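Local structure of ABC transporter periplasmic-binding protein YtfQ (Mycobacterium smegmatis, 6HB0) at residues 148-153 against 179-184; 206-211 against 235-240; 118-123 against 286-291; 62-67 against 87-92; 19-24 against 51-56. The protein probably binds sugars such as L-arabinofuranose and delivers them to an ABC transporter in the cell envelope, and carries several zinc ions in the crystal. All blocks are in the same frame, centred on the assembly; numbering follows the deposited sequence.

Interaction 1. Residues 148-153 against 179-184; sequences VNIVQL and LKIVAS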
# COMPACT_ATOMS: atom_id res chain seq x y z
N VAL A 148 15.35 22.43 9.56
CA VAL A 148 14.37 21.96 8.57
C VAL A 148 13.06 21.61 9.27
O VAL A 148 12.97 20.63 10.00
CB VAL A 148 14.91 20.82 7.73
CG1 VAL A 148 13.88 20.36 6.70
CG2 VAL A 148 16.17 21.29 7.00
N ASN A 149 12.06 22.47 9.07
CA ASN A 149 10.79 22.30 9.75
C ASN A 149 9.82 21.52 8.87
O ASN A 149 9.46 21.95 7.78
CB ASN A 149 10.23 23.65 10.13
CG ASN A 149 11.02 24.32 11.27
OD1 ASN A 149 11.79 23.71 11.96
ND2 ASN A 149 10.78 25.56 11.47
N ILE A 150 9.43 20.37 9.37
CA ILE A 150 8.56 19.45 8.66
C ILE A 150 7.19 19.53 9.32
O ILE A 150 7.10 19.52 10.54
CB ILE A 150 9.06 18.01 8.80
CG1 ILE A 150 10.47 17.88 8.20
CG2 ILE A 150 8.11 17.04 8.08
CD1 ILE A 150 11.15 16.58 8.60
N VAL A 151 6.14 19.63 8.52
CA VAL A 151 4.81 19.39 9.04
C VAL A 151 4.26 18.12 8.44
O VAL A 151 4.56 17.79 7.30
CB VAL A 151 3.89 20.58 8.85
CG1 VAL A 151 4.49 21.82 9.54
CG2 VAL A 151 3.51 20.81 7.39
N GLN A 152 3.47 17.38 9.22
CA GLN A 152 2.97 16.10 8.80
C GLN A 152 1.46 16.05 8.81
O GLN A 152 0.80 16.33 9.81
CB GLN A 152 3.55 15.02 9.71
CG GLN A 152 3.06 13.61 9.38
CD GLN A 152 3.88 12.47 10.00
OE1 GLN A 152 3.69 11.30 9.65
NE2 GLN A 152 4.74 12.79 10.95
N LEU A 153 0.91 15.67 7.67
CA LEU A 153 -0.54 15.45 7.55
C LEU A 153 -0.74 13.96 7.72
O LEU A 153 -0.34 13.15 6.87
CB LEU A 153 -1.02 15.94 6.19
CG LEU A 153 -0.81 17.42 5.90
CD1 LEU A 153 -1.12 17.74 4.43
CD2 LEU A 153 -1.71 18.26 6.79
N LEU A 179 16.38 17.87 11.18
CA LEU A 179 15.04 17.65 10.66
C LEU A 179 14.12 17.54 11.84
O LEU A 179 14.26 16.65 12.66
CB LEU A 179 14.96 16.36 9.85
CG LEU A 179 15.97 16.15 8.72
CD1 LEU A 179 15.46 15.03 7.84
CD2 LEU A 179 16.19 17.40 7.92
N LYS A 180 13.16 18.43 11.91
CA LYS A 180 12.24 18.39 13.04
C LYS A 180 10.80 18.46 12.57
O LYS A 180 10.42 19.32 11.79
CB LYS A 180 12.54 19.55 13.98
CG LYS A 180 13.41 19.10 15.13
CD LYS A 180 14.29 20.20 15.69
CE LYS A 180 14.93 19.71 16.98
NZ LYS A 180 15.84 20.75 17.51
N ILE A 181 10.00 17.56 13.09
CA ILE A 181 8.59 17.67 12.87
C ILE A 181 8.00 18.71 13.84
O ILE A 181 7.93 18.46 15.02
CB ILE A 181 7.92 16.33 13.05
CG1 ILE A 181 8.47 15.33 12.01
CG2 ILE A 181 6.39 16.51 12.93
CD1 ILE A 181 8.13 13.90 12.35
N VAL A 182 7.56 19.84 13.31
CA VAL A 182 7.09 20.95 14.17
C VAL A 182 5.58 20.95 14.32
O VAL A 182 5.04 21.66 15.14
CB VAL A 182 7.62 22.34 13.70
CG1 VAL A 182 9.14 22.40 13.84
CG2 VAL A 182 7.17 22.68 12.29
N ALA A 183 4.87 20.20 13.49
CA ALA A 183 3.42 20.02 13.67
C ALA A 183 3.01 18.76 12.96
O ALA A 183 3.59 18.41 11.93
CB ALA A 183 2.66 21.21 13.11
N SER A 184 2.03 18.06 13.54
CA SER A 184 1.59 16.78 13.04
C SER A 184 0.13 16.62 13.45
O SER A 184 -0.20 16.74 14.62
CB SER A 184 2.43 15.68 13.59
OG SER A 184 2.27 14.49 12.82
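Val148 and Lys180 open a run of four backbone hydrogen bonds between parallel strands, Lys180 N giving to Val148 O at 2.9 Å. Ile150 then bonds twice, its N to Lys180 O and its O to Val182 N. The next bond does not follow the regular pattern: Gln152 N turns to Ala183 O (2.9 Å), not to Val182 O. Two residues, Val182 and Ala183, therefore stand opposite Val151 alone, a beta bulge in which Val182 leaves the extended conformation (psi -14°). Apolar contacts lie on both faces of the pair. Leu179 CD2 lies alongside Val148 and comes within 3.7 Å of its CB, while Ile150 CD1 reaches Leu179 CB at 4.0 Å. On the other face Val151 CG1 meets Val182 CG2 at 3.9 Å. Val182 also crosses Asn149 at about a right angle, its CG1 methyl packed against the amide, 3.5 Å from Asn149 OD1. Among the polar side chains, Gln152 holds CG anti to its backbone N (chi1 179°) and runs out extended past Ser184, whose OG is 3.4 Å from Gln152 CB. The polar ends are bonded elsewhere: Gln152 OE1 to Gln214, Ser184 OG to Glu154, and Asn149 ND2 to Gln207. The bulge has a chemical price, for the buried Ala183 N is left without a partner in the model, whereas its carbonyl still serves the pairing.

Interaction 2. Residues 206-211 against 235-240; sequences PQIDVV and TDIKIV
Val210 and Val211 run parallel to Lys238 and Ile239, joined by three backbone hydrogen bonds in which Val211 uses both its N, to Lys238 O at 2.8 Å, and its O, from Val240 N. The third bond, Lys238 N to Asp209 O (3.0 Å), already lies where the chain 206-211 is still loop, so the pairing starts a residue ahead of the strand proper. Ile237 is the side chain that ties this entrance together. Its CG1 rests 3.4 Å from Ile208 O, while its CG2 stands 4.0 Å from Ile208 CG2, the two isoleucines crossing at a slant. The same CG2 comes to 3.5 Å from Val211 CG1. Val211 CG1 nearly eclipses its own backbone N (chi1 3°), an unfavourable torsion that may reflect strain or an imperfect fit, and the close approach should be read with that caution. On the face shared by Val211 and Ile239, Ile239 CG1 is 4.1 Å from Val211 CG1. The opposite face carries Val210 and Lys238, and there Val210 CG1 touches Val240 CG1 at 4.0 Å. Helix 191-204 covers Ile208, Val211 and Ile237 through Met198, Phe201 and Leu202, whereas Val240 packs on helix 126-140. Strand 210-213, helix 216-228 and strand 238-242 form one beta-alpha-beta crossover, the repeating element of the Rossmann-like lobes of periplasmic binding proteins.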
# COMPACT_ATOMS: atom_id res chain seq x y z
N PRO A 206 5.46 29.53 11.61
CA PRO A 206 5.96 30.60 10.72
C PRO A 206 6.91 30.13 9.59
O PRO A 206 6.96 30.72 8.52
CB PRO A 206 6.69 31.56 11.69
CG PRO A 206 6.81 30.84 13.01
CD PRO A 206 6.19 29.47 12.90
N GLN A 207 7.63 29.05 9.82
CA GLN A 207 8.61 28.56 8.90
C GLN A 207 8.32 27.07 8.62
O GLN A 207 8.45 26.25 9.50
CB GLN A 207 10.00 28.80 9.53
CG GLN A 207 11.13 27.81 9.19
CD GLN A 207 11.67 27.97 7.79
OE1 GLN A 207 11.03 28.56 6.92
NE2 GLN A 207 12.87 27.42 7.56
N ILE A 208 7.83 26.77 7.43
CA ILE A 208 7.57 25.39 7.01
C ILE A 208 8.40 25.12 5.79
O ILE A 208 8.30 25.83 4.79
CB ILE A 208 6.08 25.11 6.70
CG1 ILE A 208 5.22 25.39 7.93
CG2 ILE A 208 5.90 23.67 6.22
CD1 ILE A 208 3.72 25.34 7.64
N ASP A 209 9.24 24.11 5.88
CA ASP A 209 10.09 23.75 4.74
C ASP A 209 9.49 22.61 3.92
O ASP A 209 9.51 22.65 2.70
CB ASP A 209 11.46 23.40 5.26
CG ASP A 209 12.10 24.63 6.03
OD1 ASP A 209 12.40 25.64 5.35
OD2 ASP A 209 12.19 24.61 7.28
N VAL A 210 8.91 21.63 4.59
CA VAL A 210 8.45 20.41 3.94
C VAL A 210 7.15 19.97 4.57
O VAL A 210 7.02 20.05 5.78
CB VAL A 210 9.44 19.26 4.17
CG1 VAL A 210 8.92 17.99 3.48
CG2 VAL A 210 10.82 19.62 3.63
N VAL A 211 6.21 19.54 3.73
CA VAL A 211 5.08 18.75 4.20
C VAL A 211 5.21 17.28 3.82
O VAL A 211 5.55 16.94 2.70
CB VAL A 211 3.67 19.38 3.97
CG1 VAL A 211 3.70 20.67 3.22
CG2 VAL A 211 2.56 18.36 3.65
N THR A 235 8.24 24.54 -4.38
CA THR A 235 9.45 25.38 -4.31
C THR A 235 9.63 26.04 -2.96
O THR A 235 10.64 25.85 -2.32
CB THR A 235 9.44 26.47 -5.39
OG1 THR A 235 9.02 25.89 -6.62
CG2 THR A 235 10.84 27.04 -5.56
N ASP A 236 8.65 26.81 -2.52
CA ASP A 236 8.70 27.46 -1.20
C ASP A 236 8.52 26.45 -0.08
O ASP A 236 9.20 26.52 0.96
CB ASP A 236 7.59 28.48 -1.08
CG ASP A 236 7.75 29.65 -2.05
OD1 ASP A 236 8.94 29.96 -2.36
OD2 ASP A 236 6.73 30.27 -2.45
N ILE A 237 7.56 25.55 -0.29
CA ILE A 237 7.31 24.46 0.64
C ILE A 237 7.26 23.21 -0.22
O ILE A 237 6.45 23.10 -1.15
CB ILE A 237 5.96 24.62 1.37
CG1 ILE A 237 5.99 25.89 2.25
CG2 ILE A 237 5.70 23.40 2.23
CD1 ILE A 237 4.70 26.21 3.00
N LYS A 238 8.15 22.28 0.07
CA LYS A 238 8.25 21.03 -0.64
C LYS A 238 7.24 20.04 -0.06
O LYS A 238 6.86 20.12 1.12
CB LYS A 238 9.66 20.52 -0.50
CG LYS A 238 10.67 21.41 -1.22
CD LYS A 238 12.00 20.70 -1.44
CE LYS A 238 13.01 21.54 -2.24
NZ LYS A 238 12.44 22.74 -2.92
N ILE A 239 6.78 19.12 -0.90
CA ILE A 239 5.77 18.15 -0.50
C ILE A 239 6.27 16.77 -0.87
O ILE A 239 6.67 16.50 -2.04
CB ILE A 239 4.46 18.41 -1.22
CG1 ILE A 239 3.89 19.76 -0.81
CG2 ILE A 239 3.46 17.32 -0.89
CD1 ILE A 239 2.68 20.17 -1.57
N VAL A 240 6.34 15.91 0.13
CA VAL A 240 6.66 14.50 -0.09
C VAL A 240 5.41 13.72 0.33
O VAL A 240 4.84 14.00 1.41
CB VAL A 240 7.93 14.04 0.61
CG1 VAL A 240 7.94 14.37 2.10
CG2 VAL A 240 8.18 12.55 0.43

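Interaction 3. Residues 118-123 against 286-291; sequences YKTFIG and ERVVTP
Thr120 turns its hydroxyl toward Glu286 by holding OG1 anti to the backbone N (chi1 -162°), and Tyr118, with chi1 63°, swings its ring until Glu286 O sits at the ring edge, near its plane. The Thr120 hydroxyl is bonded to Pro285 O. Glu286 O is well occupied: Phe121 N donates to it at 2.9 Å from well above the carbonyl plane, and water 1, 2.7 Å from Glu286 O, donates to it as well. Water 1 is also 2.9 Å from Tyr118 OH, so ring and carbonyl are bridged. Phe121 O next accepts from Val288 N (3.0 Å), the second direct bond of a short parallel pair. One face of the Phe121 ring lies over Gly123 N, offset toward the rim. Beyond the strands water 3 links Gly123 O, 2.9 Å away, to Thr290 N. Ile122 CG2 meets Thr290 CG2 at 4.1 Å, and Thr290 OG1 is tied to Asn264 O. Strand 287-288 thus edges the sheet of one lobe just before the chain enters strand 292-295 of the other, beside the zinc held by Glu128, Cys263 and Asp292, an arrangement characteristic of the interdomain crossovers of periplasmic binding proteins.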
# COMPACT_ATOMS: atom_id res chain seq x y z
N TYR A 118 -0.18 -21.00 8.23
CA TYR A 118 -0.19 -20.54 6.84
C TYR A 118 1.23 -20.58 6.33
O TYR A 118 2.16 -20.61 7.10
CB TYR A 118 -0.83 -19.13 6.72
CG TYR A 118 -0.08 -18.06 7.44
CD1 TYR A 118 -0.33 -17.75 8.80
CD2 TYR A 118 0.90 -17.36 6.78
CE1 TYR A 118 0.41 -16.75 9.45
CE2 TYR A 118 1.63 -16.36 7.41
CZ TYR A 118 1.39 -16.06 8.73
OH TYR A 118 2.17 -15.06 9.27
N LYS A 119 1.37 -20.58 5.02
CA LYS A 119 2.69 -20.74 4.41
C LYS A 119 3.38 -19.41 4.26
O LYS A 119 4.54 -19.28 4.49
CB LYS A 119 2.53 -21.36 3.02
CG LYS A 119 2.06 -22.80 3.00
CD LYS A 119 2.81 -23.70 3.97
CE LYS A 119 2.60 -25.15 3.61
NZ LYS A 119 3.11 -26.05 4.66
N THR A 120 2.63 -18.40 3.84
CA THR A 120 3.23 -17.11 3.58
C THR A 120 2.21 -16.01 3.58
O THR A 120 1.01 -16.24 3.41
CB THR A 120 4.11 -17.07 2.26
OG1 THR A 120 4.96 -15.93 2.32
CG2 THR A 120 3.31 -17.00 1.00
N PHE A 121 2.73 -14.82 3.84
CA PHE A 121 1.97 -13.59 3.84
C PHE A 121 2.60 -12.68 2.79
O PHE A 121 3.81 -12.51 2.78
CB PHE A 121 2.08 -12.88 5.21
CG PHE A 121 1.59 -11.47 5.16
CD1 PHE A 121 0.27 -11.20 4.85
CD2 PHE A 121 2.45 -10.43 5.33
CE1 PHE A 121 -0.19 -9.91 4.75
CE2 PHE A 121 1.99 -9.11 5.25
CZ PHE A 121 0.65 -8.85 4.96
N ILE A 122 1.77 -12.11 1.95
CA ILE A 122 2.15 -11.14 0.94
C ILE A 122 1.35 -9.86 1.14
O ILE A 122 0.13 -9.86 0.95
CB ILE A 122 1.81 -11.62 -0.50
CG1 ILE A 122 2.19 -13.07 -0.73
CG2 ILE A 122 2.56 -10.75 -1.48
CD1 ILE A 122 1.49 -13.62 -1.95
N GLY A 123 2.02 -8.76 1.47
CA GLY A 123 1.30 -7.48 1.59
C GLY A 123 2.23 -6.28 1.67
O GLY A 123 3.42 -6.47 1.81
N GLU A 286 8.09 -17.12 4.93
CA GLU A 286 6.86 -16.77 5.63
C GLU A 286 6.33 -15.41 5.22
O GLU A 286 5.16 -15.12 5.41
CB GLU A 286 7.04 -16.88 7.15
CG GLU A 286 6.92 -18.32 7.63
CD GLU A 286 7.38 -18.55 9.08
OE1 GLU A 286 8.21 -17.76 9.58
OE2 GLU A 286 6.91 -19.54 9.71
N ARG A 287 7.18 -14.61 4.60
CA ARG A 287 6.78 -13.32 4.06
C ARG A 287 7.39 -13.15 2.67
O ARG A 287 8.53 -13.56 2.44
CB ARG A 287 7.27 -12.20 4.98
CG ARG A 287 6.82 -10.85 4.52
CD ARG A 287 6.98 -9.77 5.56
NE ARG A 287 6.94 -8.50 4.83
CZ ARG A 287 7.82 -7.48 4.95
NH1 ARG A 287 8.78 -7.53 5.86
NH2 ARG A 287 7.68 -6.39 4.18
N VAL A 288 6.62 -12.61 1.72
CA VAL A 288 7.13 -12.27 0.41
C VAL A 288 6.81 -10.80 0.24
O VAL A 288 5.68 -10.40 0.52
CB VAL A 288 6.46 -13.12 -0.70
CG1 VAL A 288 6.75 -12.58 -2.08
CG2 VAL A 288 6.94 -14.55 -0.61
N VAL A 289 7.79 -10.02 -0.19
CA VAL A 289 7.65 -8.58 -0.27
C VAL A 289 7.02 -8.14 -1.54
O VAL A 289 7.15 -8.79 -2.55
CB VAL A 289 9.02 -7.85 -0.26
CG1 VAL A 289 9.69 -8.11 1.06
CG2 VAL A 289 9.91 -8.25 -1.46
N THR A 290 6.31 -7.04 -1.49
CA THR A 290 5.71 -6.50 -2.69
C THR A 290 6.71 -5.53 -3.31
O THR A 290 7.59 -5.04 -2.64
CB THR A 290 4.40 -5.78 -2.39
OG1 THR A 290 4.61 -4.80 -1.38
CG2 THR A 290 3.35 -6.78 -1.92
N PRO A 291 6.55 -5.22 -4.60
CA PRO A 291 7.35 -4.17 -5.18
C PRO A 291 7.03 -2.75 -4.72
O PRO A 291 5.95 -2.47 -4.21
CB PRO A 291 7.06 -4.29 -6.70
CG PRO A 291 6.04 -5.32 -6.86
CD PRO A 291 5.55 -5.76 -5.54
O HOH W 1 4.56 -14.10 7.88
O HOH W 2 3.86 -18.70 9.11
O HOH W 3 6.07 -5.61 1.10

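Interaction 4. Residues 62-67 against 87-92; sequences EKQISA and TGWDAV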
# COMPACT_ATOMS: atom_id res chain seq x y z
N GLU A 62 -17.25 -14.08 9.55
CA GLU A 62 -17.90 -15.40 9.59
C GLU A 62 -18.15 -15.91 8.17
O GLU A 62 -18.02 -17.09 7.92
CB GLU A 62 -19.19 -15.39 10.46
CG GLU A 62 -18.98 -14.87 11.90
CD GLU A 62 -18.62 -15.93 12.95
OE1 GLU A 62 -19.48 -16.22 13.84
OE2 GLU A 62 -17.47 -16.44 12.94
N LYS A 63 -18.45 -15.00 7.25
CA LYS A 63 -18.61 -15.32 5.85
C LYS A 63 -17.27 -15.66 5.15
O LYS A 63 -17.22 -16.49 4.28
CB LYS A 63 -19.29 -14.14 5.17
CG LYS A 63 -19.81 -14.47 3.78
CD LYS A 63 -21.24 -13.97 3.52
CE LYS A 63 -21.66 -14.20 2.07
NZ LYS A 63 -22.64 -13.17 1.61
N GLN A 64 -16.16 -15.03 5.55
CA GLN A 64 -14.85 -15.47 5.07
C GLN A 64 -14.51 -16.86 5.58
O GLN A 64 -14.03 -17.70 4.85
CB GLN A 64 -13.81 -14.43 5.47
CG GLN A 64 -12.55 -14.46 4.64
CD GLN A 64 -11.88 -13.11 4.62
OE1 GLN A 64 -11.76 -12.47 5.68
NE2 GLN A 64 -11.35 -12.71 3.46
N ILE A 65 -14.77 -17.13 6.85
CA ILE A 65 -14.58 -18.45 7.41
C ILE A 65 -15.44 -19.50 6.68
O ILE A 65 -14.93 -20.59 6.39
CB ILE A 65 -14.83 -18.46 8.93
CG1 ILE A 65 -13.68 -17.75 9.64
CG2 ILE A 65 -14.99 -19.87 9.49
CD1 ILE A 65 -13.95 -17.41 11.11
N SER A 66 -16.68 -19.16 6.33
CA SER A 66 -17.52 -20.07 5.53
C SER A 66 -16.93 -20.31 4.14
O SER A 66 -16.90 -21.44 3.67
CB SER A 66 -18.94 -19.52 5.37
OG SER A 66 -19.54 -19.44 6.66
N ALA A 67 -16.47 -19.26 3.49
CA ALA A 67 -15.86 -19.43 2.17
C ALA A 67 -14.65 -20.40 2.27
O ALA A 67 -14.50 -21.30 1.47
CB ALA A 67 -15.50 -18.08 1.58
N THR A 87 -7.40 -11.31 13.59
CA THR A 87 -7.48 -12.35 14.61
C THR A 87 -8.66 -13.26 14.44
O THR A 87 -9.66 -12.90 13.86
CB THR A 87 -7.66 -11.74 16.04
OG1 THR A 87 -6.72 -10.68 16.22
CG2 THR A 87 -7.37 -12.79 17.11
N GLY A 88 -8.55 -14.45 15.00
CA GLY A 88 -9.64 -15.38 15.03
C GLY A 88 -9.67 -16.38 13.89
O GLY A 88 -10.70 -16.99 13.61
N TRP A 89 -8.52 -16.59 13.26
CA TRP A 89 -8.41 -17.54 12.18
C TRP A 89 -7.89 -18.90 12.58
O TRP A 89 -7.89 -19.81 11.74
CB TRP A 89 -7.51 -16.97 11.08
CG TRP A 89 -7.94 -15.66 10.62
CD1 TRP A 89 -7.41 -14.44 10.93
CD2 TRP A 89 -9.06 -15.41 9.79
NE1 TRP A 89 -8.15 -13.44 10.34
CE2 TRP A 89 -9.16 -14.02 9.63
CE3 TRP A 89 -9.97 -16.23 9.12
CZ2 TRP A 89 -10.10 -13.44 8.84
CZ3 TRP A 89 -10.95 -15.63 8.36
CH2 TRP A 89 -10.98 -14.27 8.21
N ASP A 90 -7.41 -19.07 13.80
CA ASP A 90 -6.65 -20.29 14.11
C ASP A 90 -7.46 -21.55 13.94
O ASP A 90 -6.93 -22.55 13.45
CB ASP A 90 -6.05 -20.25 15.51
CG ASP A 90 -4.84 -19.35 15.61
OD1 ASP A 90 -4.41 -18.76 14.58
OD2 ASP A 90 -4.33 -19.21 16.74
N ALA A 91 -8.74 -21.51 14.29
CA ALA A 91 -9.61 -22.67 14.17
C ALA A 91 -9.81 -23.08 12.71
O ALA A 91 -9.59 -24.25 12.36
CB ALA A 91 -10.96 -22.41 14.79
N VAL A 92 -10.24 -22.16 11.87
CA VAL A 92 -10.40 -22.53 10.47
C VAL A 92 -9.07 -22.91 9.77
O VAL A 92 -9.02 -23.79 8.89
CB VAL A 92 -11.20 -21.48 9.71
CG1 VAL A 92 -10.36 -20.26 9.34
CG2 VAL A 92 -11.76 -22.07 8.43
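Trp89 presents the edge of its six-membered ring to Gln64, whose CB lies there in the ring plane, while the Gln64 amide is turned 68° from that plane. Gln64 OE1 approaches obliquely, 3.2 Å from Trp89 CH2, and Ile65 CG1, also oblique, reaches Trp89 CZ3 at 3.7 Å. Outside the two segments Phe81 meets the indole with its plane inclined to it. Rotation of both flat groups is fixed by hydrogen bonds: Trp89 NE1 gives to Val85 O, and the Gln64 amide takes Val84 N on OE1 while NE2 gives to Ser82 O and Ala25 O. The buried glutamine amide is thus met by backbone groups on both its oxygen and its nitrogen. Ile65 divides its branches between partners. With CG2 anti to the backbone N, that methyl meets Val92 CG2 at 4.0 Å, and CD1 extends to 4.1 Å from Gly88 O. Gly88 itself turns the chain toward the helix start with a positive phi of 94°. No hydrogen bond crosses between the segments, so the contact is one of packing. It sets helix 61-73 against the start of helix 90-98, consecutive crossover helices on one side of a parallel sheet, as in the Rossmann-like lobes of this family.

Interaction 5. Residues 19-24 against 51-56; sequences ALTLGF and NLKFAD
Phe24 and Phe54 lie side by side at the apolar centre, with Phe24 CD2 at the edge of the Phe54 ring, 3.7 Å from CE1. Leu52 completes the cluster: its CD2 sits over one face of the Phe54 ring, and its CD1 reaches Phe24 CB at 3.9 Å. The same CD1 also touches Leu22 CD2 at 4.0 Å, the two leucines pointing the same way, paired on one face and both with CG anti to the backbone N (chi1 174° and 179°). Beneath this layer runs a regular parallel pairing of five backbone hydrogen bonds, of which Lys53 N to Leu22 O is nearly straight at 2.8 Å. Leu22 and Phe24 each use both N and O, so they bind the neighbouring strand at four of the five points. On the other face the character changes. Thr21 and Asn51 stand alongside each other, and Asn51 ND2 donates to Thr21 OG1 at 3.2 Å, a bent bond (138°) with the hydroxyl tilted out of the amide plane. Thr21 CG2 packs on Lys53 CG at 4.1 Å, leaving the lysine tail to bend away. Strand 51-56 closes one side of its sheet, and strand 21-26 lies between it and strand 78-81. Helix 38-48 covers Phe24, Leu52 and Phe54, whereas helix 61-73 packs on Lys53 and Ala55 from the other face.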
# COMPACT_ATOMS: atom_id res chain seq x y z
N ALA A 19 -5.00 -28.51 -13.98
CA ALA A 19 -4.71 -27.12 -13.63
C ALA A 19 -4.79 -27.03 -12.09
O ALA A 19 -5.69 -27.55 -11.46
CB ALA A 19 -5.69 -26.17 -14.28
N LEU A 20 -3.83 -26.37 -11.48
CA LEU A 20 -3.90 -26.05 -10.07
C LEU A 20 -5.22 -25.29 -9.75
O LEU A 20 -5.58 -24.41 -10.48
CB LEU A 20 -2.66 -25.20 -9.77
CG LEU A 20 -2.18 -24.89 -8.37
CD1 LEU A 20 -2.95 -23.72 -7.76
CD2 LEU A 20 -2.30 -26.16 -7.57
N THR A 21 -5.94 -25.65 -8.70
CA THR A 21 -7.14 -24.94 -8.28
C THR A 21 -6.85 -24.11 -7.00
O THR A 21 -6.43 -24.64 -5.97
CB THR A 21 -8.36 -25.88 -8.06
OG1 THR A 21 -8.68 -26.49 -9.31
CG2 THR A 21 -9.55 -25.14 -7.67
N LEU A 22 -7.15 -22.82 -7.10
CA LEU A 22 -6.88 -21.85 -6.06
C LEU A 22 -8.18 -21.26 -5.62
O LEU A 22 -8.86 -20.63 -6.40
CB LEU A 22 -6.00 -20.74 -6.58
CG LEU A 22 -5.73 -19.54 -5.64
CD1 LEU A 22 -5.04 -20.01 -4.40
CD2 LEU A 22 -4.84 -18.48 -6.30
N GLY A 23 -8.52 -21.45 -4.35
CA GLY A 23 -9.64 -20.74 -3.78
C GLY A 23 -9.18 -19.42 -3.19
O GLY A 23 -8.24 -19.41 -2.40
N PHE A 24 -9.82 -18.33 -3.59
CA PHE A 24 -9.46 -17.03 -3.04
C PHE A 24 -10.65 -16.34 -2.38
O PHE A 24 -11.61 -16.01 -3.07
CB PHE A 24 -8.93 -16.11 -4.13
CG PHE A 24 -8.37 -14.83 -3.58
CD1 PHE A 24 -7.08 -14.80 -3.09
CD2 PHE A 24 -9.15 -13.70 -3.45
CE1 PHE A 24 -6.55 -13.64 -2.56
CE2 PHE A 24 -8.63 -12.55 -2.89
CZ PHE A 24 -7.33 -12.51 -2.46
N ASN A 51 -6.76 -22.36 -12.10
CA ASN A 51 -8.19 -22.36 -12.04
C ASN A 51 -8.61 -21.67 -10.72
O ASN A 51 -8.49 -22.25 -9.65
CB ASN A 51 -8.69 -23.80 -12.13
CG ASN A 51 -10.18 -23.90 -11.96
OD1 ASN A 51 -10.90 -22.94 -12.25
ND2 ASN A 51 -10.65 -25.02 -11.40
N LEU A 52 -9.12 -20.46 -10.83
CA LEU A 52 -9.39 -19.62 -9.66
C LEU A 52 -10.83 -19.69 -9.23
O LEU A 52 -11.69 -19.52 -10.06
CB LEU A 52 -9.10 -18.18 -10.02
CG LEU A 52 -9.33 -17.11 -8.94
CD1 LEU A 52 -8.32 -17.25 -7.82
CD2 LEU A 52 -9.27 -15.76 -9.63
N LYS A 53 -11.09 -19.98 -7.96
CA LYS A 53 -12.44 -19.94 -7.45
C LYS A 53 -12.52 -18.79 -6.47
O LYS A 53 -11.87 -18.83 -5.43
CB LYS A 53 -12.78 -21.25 -6.74
CG LYS A 53 -12.69 -22.47 -7.63
CD LYS A 53 -13.52 -23.58 -7.06
CE LYS A 53 -14.92 -23.56 -7.65
NZ LYS A 53 -14.88 -24.29 -8.95
N PHE A 54 -13.33 -17.80 -6.81
CA PHE A 54 -13.53 -16.61 -6.01
C PHE A 54 -14.67 -16.73 -5.02
O PHE A 54 -15.70 -17.29 -5.32
CB PHE A 54 -13.91 -15.40 -6.87
CG PHE A 54 -12.77 -14.54 -7.29
CD1 PHE A 54 -11.89 -14.02 -6.36
CD2 PHE A 54 -12.60 -14.22 -8.63
CE1 PHE A 54 -10.82 -13.24 -6.76
CE2 PHE A 54 -11.55 -13.41 -9.04
CZ PHE A 54 -10.66 -12.92 -8.10
N ALA A 55 -14.47 -16.20 -3.82
CA ALA A 55 -15.55 -15.98 -2.88
C ALA A 55 -15.46 -14.56 -2.36
O ALA A 55 -14.38 -13.96 -2.31
CB ALA A 55 -15.47 -16.96 -1.72
N ASP A 56 -16.63 -14.01 -2.00
CA ASP A 56 -16.78 -12.65 -1.44
C ASP A 56 -17.35 -12.77 -0.02
O ASP A 56 -18.44 -13.30 0.19
CB ASP A 56 -17.71 -11.79 -2.34
CG ASP A 56 -17.83 -10.30 -1.90
OD1 ASP A 56 -16.99 -9.80 -1.11
OD2 ASP A 56 -18.78 -9.62 -2.36

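How the interactions relate
The five contacts fall into two lobes. Interactions 1 and 2 share a sheet in one lobe, their centres about 9 Å apart, and strands 148-154 and 210-213 join them directly: Asn149 N lies 2.8 Å from Asp209 OD2, and Val151 N 2.9 Å from Val210 O, both probable hydrogen bonds. Interactions 4 and 5 adjoin in the other lobe, where Ala67 CB meets Ala55 CB at 3.5 Å. Interaction 3 belongs to the same sheet as interaction 5, centres about 18 Å apart, but lies nearer the middle of the chain. It encloses interactions 1 and 2 in sequence, and its Thr290 side chain is about 4 Å from a bound zinc ion at the junction.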